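Local coordinates for hypothetical conserved protein (PDB 2YXY) that is of unknown function, a DUF1811-family protein in which a helical hairpin is joined to a small antiparallel beta sheet, at residues Q21-L26 against M51-M56; G65-I70 against G75-V80; G90-G95 against E100-S105. All coordinates share one frame; numbering follows the deposited sequence.

Contact 1. Residues Q21-L26 against M51-M56; sequences QEIAML and MAKAYM
Ile23 overlaps the methyl group of Ala52 with the longer branch of its side chain. Its CG1 lies 3.5 Å from Ala52 CB, and its CD1 lies 3.8 Å from the same Ala52 CB. The alanine methyl therefore sits against two successive carbons of the isoleucine. Ile23 CG1 stands beside the backbone N and anti to the carbonyl carbon (chi1 -72°), which points this branch at helix 39-54. The branch ends against two further side chains. Ile23 CD1 meets Lys53 CG at 3.9 Å, touching the base of an extended lysine chain. The same Ile23 CD1 meets Met56 CE, also at 3.9 Å, and here the two side chains reach toward each other tip to tip. The methionine chain bends at its last torsion (chi3 -57°), which turns CE back to the isoleucine.

No hydrogen bond or salt bridge crosses between the segments, and the contact is apolar packing alone. The small side chain of Ala52 is consistent with the close approach of the backbones, Ile23 CA to Ala52 CA 6.7 Å.

Leu26, one turn further along the first helix, packs on Tyr45, Lys48 and Ile49 of helix 39-54. Met56 lies just past the end of its helix and also touches Lys16, Leu19 and Gln20. Residues 21-26 fall in a predicted coiled coil. The packing of Ile23 against Ala52 joins helix 16-36 to helix 39-54, near the start of the first and the end of the second, as in an antiparallel helical hairpin.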
loop_
_atom_site.group_PDB
_atom_site.type_symbol
_atom_site.label_atom_id
_atom_site.label_comp_id
_atom_site.label_asym_id
_atom_site.label_seq_id
_atom_site.Cartn_x
_atom_site.Cartn_y
_atom_site.Cartn_z
ATOM N N GLN A 21 1.816 10.246 -12.012
ATOM C CA GLN A 21 2.083 9.774 -13.365
ATOM C C GLN A 21 2.515 8.297 -13.311
ATOM O O GLN A 21 2.133 7.502 -14.164
ATOM C CB GLN A 21 3.182 10.637 -14.026
ATOM C CG GLN A 21 2.744 12.105 -14.119
ATOM C CD GLN A 21 3.808 13.057 -14.627
ATOM O OE1 GLN A 21 4.928 13.104 -14.108
ATOM N NE2 GLN A 21 3.451 13.849 -15.633
ATOM N N GLU A 22 3.345 7.942 -12.333
ATOM C CA GLU A 22 3.758 6.556 -12.212
ATOM C C GLU A 22 2.482 5.712 -11.942
ATOM O O GLU A 22 2.249 4.688 -12.572
ATOM C CB GLU A 22 4.755 6.407 -11.068
ATOM C CG GLU A 22 5.062 4.953 -10.700
ATOM C CD GLU A 22 6.034 4.291 -11.665
ATOM O OE1 GLU A 22 6.470 3.143 -11.380
ATOM O OE2 GLU A 22 6.355 4.918 -12.701
ATOM N N ILE A 23 1.631 6.182 -11.041
ATOM C CA ILE A 23 0.422 5.432 -10.723
ATOM C C ILE A 23 -0.484 5.254 -11.939
ATOM O O ILE A 23 -1.065 4.177 -12.126
ATOM C CB ILE A 23 -0.347 6.100 -9.571
ATOM C CG1 ILE A 23 0.433 5.875 -8.267
ATOM C CG2 ILE A 23 -1.784 5.541 -9.481
ATOM C CD1 ILE A 23 0.094 6.860 -7.149
ATOM N N ALA A 24 -0.609 6.298 -12.763
ATOM C CA ALA A 24 -1.442 6.222 -13.972
ATOM C C ALA A 24 -0.865 5.169 -14.935
ATOM O O ALA A 24 -1.595 4.413 -15.562
ATOM C CB ALA A 24 -1.519 7.609 -14.685
ATOM N N MET A 25 0.450 5.135 -15.058
ATOM C CA MET A 25 1.105 4.172 -15.936
ATOM C C MET A 25 0.916 2.736 -15.406
ATOM O O MET A 25 0.602 1.814 -16.161
ATOM C CB MET A 25 2.593 4.519 -16.024
ATOM C CG MET A 25 3.495 3.496 -16.759
ATOM S SD MET A 25 4.118 2.156 -15.699
ATOM C CE MET A 25 5.519 2.956 -14.797
ATOM N N LEU A 26 1.114 2.557 -14.103
ATOM C CA LEU A 26 0.965 1.247 -13.472
ATOM C C LEU A 26 -0.496 0.785 -13.575
ATOM O O LEU A 26 -0.778 -0.403 -13.821
ATOM C CB LEU A 26 1.381 1.328 -11.997
ATOM C CG LEU A 26 2.853 1.611 -11.633
ATOM C CD1 LEU A 26 2.999 1.952 -10.126
ATOM C CD2 LEU A 26 3.690 0.391 -11.992
ATOM N N MET A 51 2.513 1.142 -3.109
ATOM C CA MET A 51 3.725 1.810 -2.638
ATOM C C MET A 51 3.768 3.248 -3.094
ATOM O O MET A 51 4.072 4.130 -2.302
ATOM C CB MET A 51 4.980 1.073 -3.117
ATOM C CG MET A 51 5.263 -0.191 -2.351
ATOM S SD MET A 51 5.385 0.077 -0.558
ATOM C CE MET A 51 6.724 1.202 -0.445
ATOM N N ALA A 52 3.475 3.496 -4.369
ATOM C CA ALA A 52 3.494 4.866 -4.833
ATOM C C ALA A 52 2.450 5.697 -4.059
ATOM O O ALA A 52 2.710 6.850 -3.715
ATOM C CB ALA A 52 3.227 4.929 -6.332
ATOM N N LYS A 53 1.277 5.122 -3.792
ATOM C CA LYS A 53 0.251 5.847 -3.043
ATOM C C LYS A 53 0.713 6.206 -1.625
ATOM O O LYS A 53 0.441 7.300 -1.147
ATOM C CB LYS A 53 -1.041 5.026 -2.966
ATOM C CG LYS A 53 -1.845 5.015 -4.275
ATOM C CD LYS A 53 -3.119 4.165 -4.102
ATOM C CE LYS A 53 -4.014 4.249 -5.317
ATOM N NZ LYS A 53 -5.041 3.145 -5.250
ATOM N N ALA A 54 1.443 5.295 -0.988
ATOM C CA ALA A 54 1.931 5.502 0.360
ATOM C C ALA A 54 2.790 6.756 0.496
ATOM O O ALA A 54 2.783 7.407 1.544
ATOM C CB ALA A 54 2.733 4.292 0.810
ATOM N N TYR A 55 3.548 7.064 -0.552
ATOM C CA TYR A 55 4.397 8.237 -0.548
ATOM C C TYR A 55 3.624 9.542 -0.747
ATOM O O TYR A 55 4.232 10.602 -0.788
ATOM C CB TYR A 55 5.491 8.103 -1.615
ATOM C CG TYR A 55 6.615 7.231 -1.130
ATOM C CD1 TYR A 55 6.721 5.890 -1.534
ATOM C CD2 TYR A 55 7.534 7.720 -0.204
ATOM C CE1 TYR A 55 7.721 5.058 -1.015
ATOM C CE2 TYR A 55 8.533 6.894 0.321
ATOM C CZ TYR A 55 8.613 5.565 -0.092
ATOM O OH TYR A 55 9.573 4.755 0.443
ATOM N N MET A 56 2.300 9.464 -0.903
ATOM C CA MET A 56 1.467 10.669 -1.032
ATOM C C MET A 56 0.625 10.808 0.244
ATOM O O MET A 56 -0.243 11.670 0.330
ATOM C CB MET A 56 0.525 10.600 -2.243
ATOM C CG MET A 56 1.239 10.474 -3.588
ATOM S SD MET A 56 0.214 10.833 -5.024
ATOM C CE MET A 56 -1.095 9.703 -4.824
#

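Contact 2. Residues G65-I70 against G75-V80; sequences GEIYEI and GEYFKV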
loop_
_atom_site.group_PDB
_atom_site.type_symbol
_atom_site.label_atom_id
_atom_site.label_comp_id
_atom_site.label_asym_id
_atom_site.label_seq_id
_atom_site.Cartn_x
_atom_site.Cartn_y
_atom_site.Cartn_z
ATOM N N GLY A 65 -0.523 0.949 18.350
ATOM C CA GLY A 65 -1.614 0.589 19.225
ATOM C C GLY A 65 -2.963 0.707 18.553
ATOM O O GLY A 65 -3.922 0.069 18.983
ATOM N N GLU A 66 -3.046 1.525 17.510
ATOM C CA GLU A 66 -4.301 1.682 16.786
ATOM C C GLU A 66 -4.559 0.488 15.857
ATOM O O GLU A 66 -3.629 -0.217 15.443
ATOM C CB GLU A 66 -4.285 2.974 15.980
ATOM C CG GLU A 66 -5.194 4.062 16.516
ATOM C CD GLU A 66 -4.886 4.436 17.952
ATOM O OE1 GLU A 66 -5.175 3.625 18.861
ATOM O OE2 GLU A 66 -4.354 5.547 18.173
ATOM N N ILE A 67 -5.828 0.272 15.538
ATOM C CA ILE A 67 -6.253 -0.829 14.685
ATOM C C ILE A 67 -6.987 -0.216 13.496
ATOM O O ILE A 67 -7.833 0.678 13.672
ATOM C CB ILE A 67 -7.226 -1.757 15.451
ATOM C CG1 ILE A 67 -6.619 -2.127 16.806
ATOM C CG2 ILE A 67 -7.517 -3.020 14.636
ATOM C CD1 ILE A 67 -7.625 -2.672 17.795
ATOM N N TYR A 68 -6.675 -0.675 12.285
ATOM C CA TYR A 68 -7.353 -0.106 11.122
ATOM C C TYR A 68 -7.939 -1.125 10.146
ATOM O O TYR A 68 -7.462 -2.248 10.050
ATOM C CB TYR A 68 -6.393 0.796 10.317
ATOM C CG TYR A 68 -5.643 1.830 11.126
ATOM C CD1 TYR A 68 -4.536 1.475 11.891
ATOM C CD2 TYR A 68 -6.061 3.153 11.151
ATOM C CE1 TYR A 68 -3.868 2.410 12.659
ATOM C CE2 TYR A 68 -5.402 4.104 11.917
ATOM C CZ TYR A 68 -4.307 3.727 12.673
ATOM O OH TYR A 68 -3.665 4.664 13.457
ATOM N N GLU A 69 -8.972 -0.708 9.418
ATOM C CA GLU A 69 -9.539 -1.551 8.380
ATOM C C GLU A 69 -8.459 -1.608 7.300
ATOM O O GLU A 69 -7.753 -0.617 7.059
ATOM C CB GLU A 69 -10.755 -0.909 7.725
ATOM C CG GLU A 69 -12.013 -0.898 8.526
ATOM C CD GLU A 69 -13.226 -0.879 7.623
ATOM O OE1 GLU A 69 -13.440 -1.888 6.908
ATOM O OE2 GLU A 69 -13.947 0.142 7.621
ATOM N N ILE A 70 -8.348 -2.751 6.640
ATOM C CA ILE A 70 -7.366 -2.920 5.581
ATOM C C ILE A 70 -8.003 -2.630 4.230
ATOM O O ILE A 70 -8.919 -3.333 3.808
ATOM C CB ILE A 70 -6.812 -4.343 5.587
ATOM C CG1 ILE A 70 -6.136 -4.603 6.942
ATOM C CG2 ILE A 70 -5.856 -4.548 4.385
ATOM C CD1 ILE A 70 -5.679 -6.052 7.163
ATOM N N GLY A 75 -13.989 -5.852 6.286
ATOM C CA GLY A 75 -14.063 -6.712 7.459
ATOM C C GLY A 75 -12.746 -7.183 8.060
ATOM O O GLY A 75 -12.743 -7.889 9.074
ATOM N N GLU A 76 -11.620 -6.812 7.458
ATOM C CA GLU A 76 -10.326 -7.221 7.998
ATOM C C GLU A 76 -9.639 -6.018 8.640
ATOM O O GLU A 76 -9.785 -4.885 8.168
ATOM C CB GLU A 76 -9.486 -7.832 6.892
ATOM C CG GLU A 76 -10.262 -8.888 6.155
ATOM C CD GLU A 76 -9.381 -9.780 5.340
ATOM O OE1 GLU A 76 -8.420 -10.326 5.925
ATOM O OE2 GLU A 76 -9.650 -9.936 4.128
ATOM N N TYR A 77 -8.911 -6.259 9.728
ATOM C CA TYR A 77 -8.258 -5.172 10.454
ATOM C C TYR A 77 -6.806 -5.439 10.745
ATOM O O TYR A 77 -6.375 -6.592 10.848
ATOM C CB TYR A 77 -9.008 -4.866 11.773
ATOM C CG TYR A 77 -10.353 -4.202 11.556
ATOM C CD1 TYR A 77 -11.465 -4.942 11.131
ATOM C CD2 TYR A 77 -10.494 -2.820 11.687
ATOM C CE1 TYR A 77 -12.671 -4.323 10.834
ATOM C CE2 TYR A 77 -11.692 -2.194 11.393
ATOM C CZ TYR A 77 -12.779 -2.944 10.963
ATOM O OH TYR A 77 -13.966 -2.297 10.646
ATOM N N PHE A 78 -6.057 -4.355 10.905
ATOM C CA PHE A 78 -4.627 -4.447 11.165
ATOM C C PHE A 78 -4.299 -3.673 12.433
ATOM O O PHE A 78 -4.718 -2.533 12.610
ATOM C CB PHE A 78 -3.865 -3.855 9.961
ATOM C CG PHE A 78 -2.383 -4.086 9.989
ATOM C CD1 PHE A 78 -1.513 -3.043 10.290
ATOM C CD2 PHE A 78 -1.851 -5.333 9.660
ATOM C CE1 PHE A 78 -0.143 -3.222 10.244
ATOM C CE2 PHE A 78 -0.467 -5.535 9.611
ATOM C CZ PHE A 78 0.393 -4.471 9.907
ATOM N N LYS A 79 -3.528 -4.293 13.309
ATOM C CA LYS A 79 -3.155 -3.658 14.555
ATOM C C LYS A 79 -1.729 -3.158 14.402
ATOM O O LYS A 79 -0.811 -3.945 14.227
ATOM C CB LYS A 79 -3.235 -4.674 15.686
ATOM C CG LYS A 79 -3.603 -4.066 17.012
ATOM C CD LYS A 79 -2.583 -3.079 17.487
ATOM C CE LYS A 79 -2.931 -2.656 18.905
ATOM N NZ LYS A 79 -3.172 -3.850 19.768
ATOM N N VAL A 80 -1.544 -1.848 14.481
ATOM C CA VAL A 80 -0.219 -1.278 14.307
ATOM C C VAL A 80 0.684 -1.355 15.539
ATOM O O VAL A 80 0.338 -0.876 16.616
ATOM C CB VAL A 80 -0.310 0.190 13.891
ATOM C CG1 VAL A 80 1.094 0.764 13.738
ATOM C CG2 VAL A 80 -1.132 0.320 12.604
HETATM O O HOH W 1 -15.233 -3.620 6.737
#
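Tyr68 and Phe78 form an antiparallel hydrogen-bonded pair. Tyr68 N gives a bond of 2.7 Å to Phe78 O, and Phe78 N returns one of 2.7 Å to Tyr68 O. They belong to a set of five backbone hydrogen bonds. Val80 N bonds Glu66 O, and Gly65 N bonds Val80 O. Gly65 has a positive phi of 85°, where a side chain would jam against the preceding carbonyl. At the other end Ile70 N reaches Glu76 O at 3.0 Å. Ile67 with Lys79 and Glu69 with Tyr77 are the non-hydrogen-bonded pairs. Their alpha carbons add CA-H...O contacts, such as Ile67 CA to Phe78 O at 3.1 Å.

Apolar contacts lie on both faces. On the face of Ile67, Glu69, Tyr77 and Lys79, Tyr77 carries Glu69 CA over its ring in a CH-pi contact, 4.1 Å from CA to the ring centroid. Ile67 CG2 touches Tyr77 CB, while Ile67 CG1 lies by Lys79 CG at 3.6 Å. Near Tyr68 and Phe78, which point to the other face, Val80 CG2 comes to the edge of the Tyr68 ring, 3.4 Å from Tyr68 CE1. This methyl stands beside the backbone N of Val80, as CG1 takes the position anti to it (chi1 179°). Ile70 CG1 rests on Phe78 CB.

Side-chain polar links are fewer. One water donates to Glu69 OE1 and accepts from Gly75 N, bridging the end of the hairpin. Glu69 OE1 also forms a salt bridge with Arg108, and Tyr68 OH is hydrogen-bonded to His63 N. Together the segments form a twisted antiparallel beta hairpin, with strand 67-70 as the outermost of the four strands, though Glu69 also bonds the backbone of Arg108.

Contact 3. Residues G90-G95 against E100-S105; sequences GWRLKG and EALPIS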
loop_
_atom_site.group_PDB
_atom_site.type_symbol
_atom_site.label_atom_id
_atom_site.label_comp_id
_atom_site.label_asym_id
_atom_site.label_seq_id
_atom_site.Cartn_x
_atom_site.Cartn_y
_atom_site.Cartn_z
ATOM N N GLY A 90 2.898 -4.470 12.027
ATOM C CA GLY A 90 1.862 -4.914 12.941
ATOM C C GLY A 90 1.358 -6.269 12.500
ATOM O O GLY A 90 2.109 -7.050 11.916
ATOM N N TRP A 91 0.088 -6.556 12.750
ATOM C CA TRP A 91 -0.460 -7.851 12.367
ATOM C C TRP A 91 -1.957 -7.810 12.114
ATOM O O TRP A 91 -2.675 -6.992 12.699
ATOM C CB TRP A 91 -0.132 -8.879 13.456
ATOM C CG TRP A 91 -0.208 -8.297 14.835
ATOM C CD1 TRP A 91 -1.334 -7.885 15.487
ATOM C CD2 TRP A 91 0.895 -7.962 15.691
ATOM N NE1 TRP A 91 -1.004 -7.307 16.691
ATOM C CE2 TRP A 91 0.359 -7.342 16.844
ATOM C CE3 TRP A 91 2.289 -8.127 15.599
ATOM C CZ2 TRP A 91 1.165 -6.878 17.896
ATOM C CZ3 TRP A 91 3.092 -7.664 16.648
ATOM C CH2 TRP A 91 2.525 -7.050 17.780
ATOM N N ARG A 92 -2.422 -8.686 11.225
ATOM C CA ARG A 92 -3.842 -8.768 10.905
ATOM C C ARG A 92 -4.522 -9.530 12.030
ATOM O O ARG A 92 -4.033 -10.568 12.455
ATOM C CB ARG A 92 -4.055 -9.517 9.590
ATOM C CG ARG A 92 -3.427 -8.842 8.380
ATOM C CD ARG A 92 -3.293 -9.832 7.219
ATOM N NE ARG A 92 -2.641 -9.254 6.043
ATOM C CZ ARG A 92 -3.283 -8.667 5.034
ATOM N NH1 ARG A 92 -2.600 -8.172 4.005
ATOM N NH2 ARG A 92 -4.606 -8.587 5.042
ATOM N N LEU A 93 -5.651 -9.025 12.510
ATOM C CA LEU A 93 -6.358 -9.700 13.589
ATOM C C LEU A 93 -6.889 -11.084 13.187
ATOM O O LEU A 93 -6.616 -12.079 13.865
ATOM C CB LEU A 93 -7.497 -8.815 14.094
ATOM C CG LEU A 93 -7.010 -7.443 14.579
ATOM C CD1 LEU A 93 -8.177 -6.626 15.102
ATOM C CD2 LEU A 93 -5.952 -7.627 15.667
ATOM N N LYS A 94 -7.619 -11.155 12.076
ATOM C CA LYS A 94 -8.187 -12.419 11.622
ATOM C C LYS A 94 -7.170 -13.440 11.141
ATOM O O LYS A 94 -7.543 -14.539 10.735
ATOM C CB LYS A 94 -9.211 -12.185 10.512
ATOM C CG LYS A 94 -10.531 -11.606 10.991
ATOM C CD LYS A 94 -11.725 -12.161 10.202
ATOM C CE LYS A 94 -11.680 -11.791 8.723
ATOM N NZ LYS A 94 -10.504 -12.379 8.012
ATOM N N GLY A 95 -5.891 -13.092 11.184
ATOM C CA GLY A 95 -4.883 -14.035 10.734
ATOM C C GLY A 95 -3.960 -14.493 11.844
ATOM O O GLY A 95 -4.323 -14.459 13.021
ATOM N N GLU A 100 4.096 -8.161 10.274
ATOM C CA GLU A 100 4.117 -7.902 8.844
ATOM C C GLU A 100 4.198 -6.399 8.580
ATOM O O GLU A 100 3.627 -5.610 9.327
ATOM C CB GLU A 100 2.839 -8.499 8.253
ATOM C CG GLU A 100 2.443 -8.057 6.880
ATOM C CD GLU A 100 1.036 -8.503 6.541
ATOM O OE1 GLU A 100 0.591 -8.277 5.396
ATOM O OE2 GLU A 100 0.370 -9.080 7.433
ATOM N N ALA A 101 4.915 -6.013 7.522
ATOM C CA ALA A 101 5.060 -4.601 7.154
ATOM C C ALA A 101 4.054 -4.271 6.052
ATOM O O ALA A 101 4.060 -4.877 4.984
ATOM C CB ALA A 101 6.485 -4.319 6.669
ATOM N N LEU A 102 3.202 -3.293 6.309
ATOM C CA LEU A 102 2.175 -2.919 5.352
ATOM C C LEU A 102 2.303 -1.451 4.990
ATOM O O LEU A 102 2.513 -0.620 5.870
ATOM C CB LEU A 102 0.800 -3.177 5.971
ATOM C CG LEU A 102 -0.308 -3.841 5.153
ATOM C CD1 LEU A 102 0.189 -5.162 4.564
ATOM C CD2 LEU A 102 -1.516 -4.084 6.055
ATOM N N PRO A 103 2.192 -1.112 3.687
ATOM C CA PRO A 103 2.296 0.302 3.278
ATOM C C PRO A 103 1.114 1.018 3.921
ATOM O O PRO A 103 0.005 0.443 3.984
ATOM C CB PRO A 103 2.159 0.258 1.741
ATOM C CG PRO A 103 2.500 -1.165 1.360
ATOM C CD PRO A 103 1.926 -1.991 2.528
ATOM N N ILE A 104 1.321 2.252 4.381
ATOM C CA ILE A 104 0.238 2.990 5.039
ATOM C C ILE A 104 -0.963 3.233 4.120
ATOM O O ILE A 104 -2.085 3.484 4.587
ATOM C CB ILE A 104 0.745 4.348 5.646
ATOM C CG1 ILE A 104 1.403 5.242 4.574
ATOM C CG2 ILE A 104 1.764 4.050 6.737
ATOM C CD1 ILE A 104 1.856 6.619 5.140
ATOM N N SER A 105 -0.741 3.123 2.814
ATOM C CA SER A 105 -1.830 3.307 1.858
ATOM C C SER A 105 -2.863 2.163 1.955
ATOM O O SER A 105 -3.954 2.259 1.392
ATOM C CB SER A 105 -1.259 3.368 0.435
ATOM O OG SER A 105 -0.434 2.235 0.193
HETATM O O HOH W 2 0.055 -10.395 10.332
#
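Glu100 OE2 lies at the edge of the Arg92 guanidinium, near its plane, and the carboxylate and guanidinium planes are nearly coplanar, 26° apart. Leu102 CD1 approaches the same guanidinium obliquely, 4.1 Å from Arg92 NH1. The salt bridge is long. Arg92 NE lies 3.3 Å from Glu100 OE2 and 3.4 Å from Glu100 OE1. Arg92 NH1 adds a contact of 3.5 Å to Glu100 OE1. All three hydrogen bonds are weak. The pairing is shared by both carboxylate oxygens, not fixed on one. Glu100 reaches this place on an extended chain, with CG anti to the backbone N (chi1 164°). Arg92 is extended from CG to NE, and the two side chains pass each other at a slant.

A water ties the acid to the backbone as well. It donates to Glu100 OE2 and accepts from Arg92 N. A leucine in place of Arg92 would probably leave the Glu100 carboxylate without its charged mate and freer to turn.

Within residues 90-95 and 100-105 the backbones pair once, at Gly90 and Glu100. Gly90 N bonds Glu100 O at 3.0 Å, and Glu100 N bonds Gly90 O at 2.8 Å. The short strand pieces 90-92 and 100-103 run at 88° to each other. After Gly90 the chain leads away from Glu100, and Arg92 and Glu100 meet through their side chains instead.

Strand 87-92 lies between its neighbours, with Trp91 and Leu93 bonding the backbone of Lys79 and Tyr77 on one side and Ala88 bonding Leu102 on the other. Arg92 also packs on Ile70 of strand 67-70. Past strand 100-103, Ile104 and Ser105 rest on helix 39-54, and Ser105 OG is hydrogen-bonded to Ala50 O.

Overall arrangement
From the N terminus, helix 16-36 runs into helix 39-54, and contact 1 closes that helical hairpin. The chain then enters the sheet. Contact 2 closes the turn between strands 67-70 and 76-84, and contact 3 closes the loop between strands 87-92 and 100-103. The three contacts follow in series, with none nested or crossed. Contacts 2 and 3 share one sheet, their centres about 7 Å apart, and join where strands 76-84 and 87-92 pair. Contact 1 lies about 23 Å from contact 2, centre to centre, without touching it. It meets contact 3 at the end of helix 39-54, which is tied there to the last strand and the turn after it.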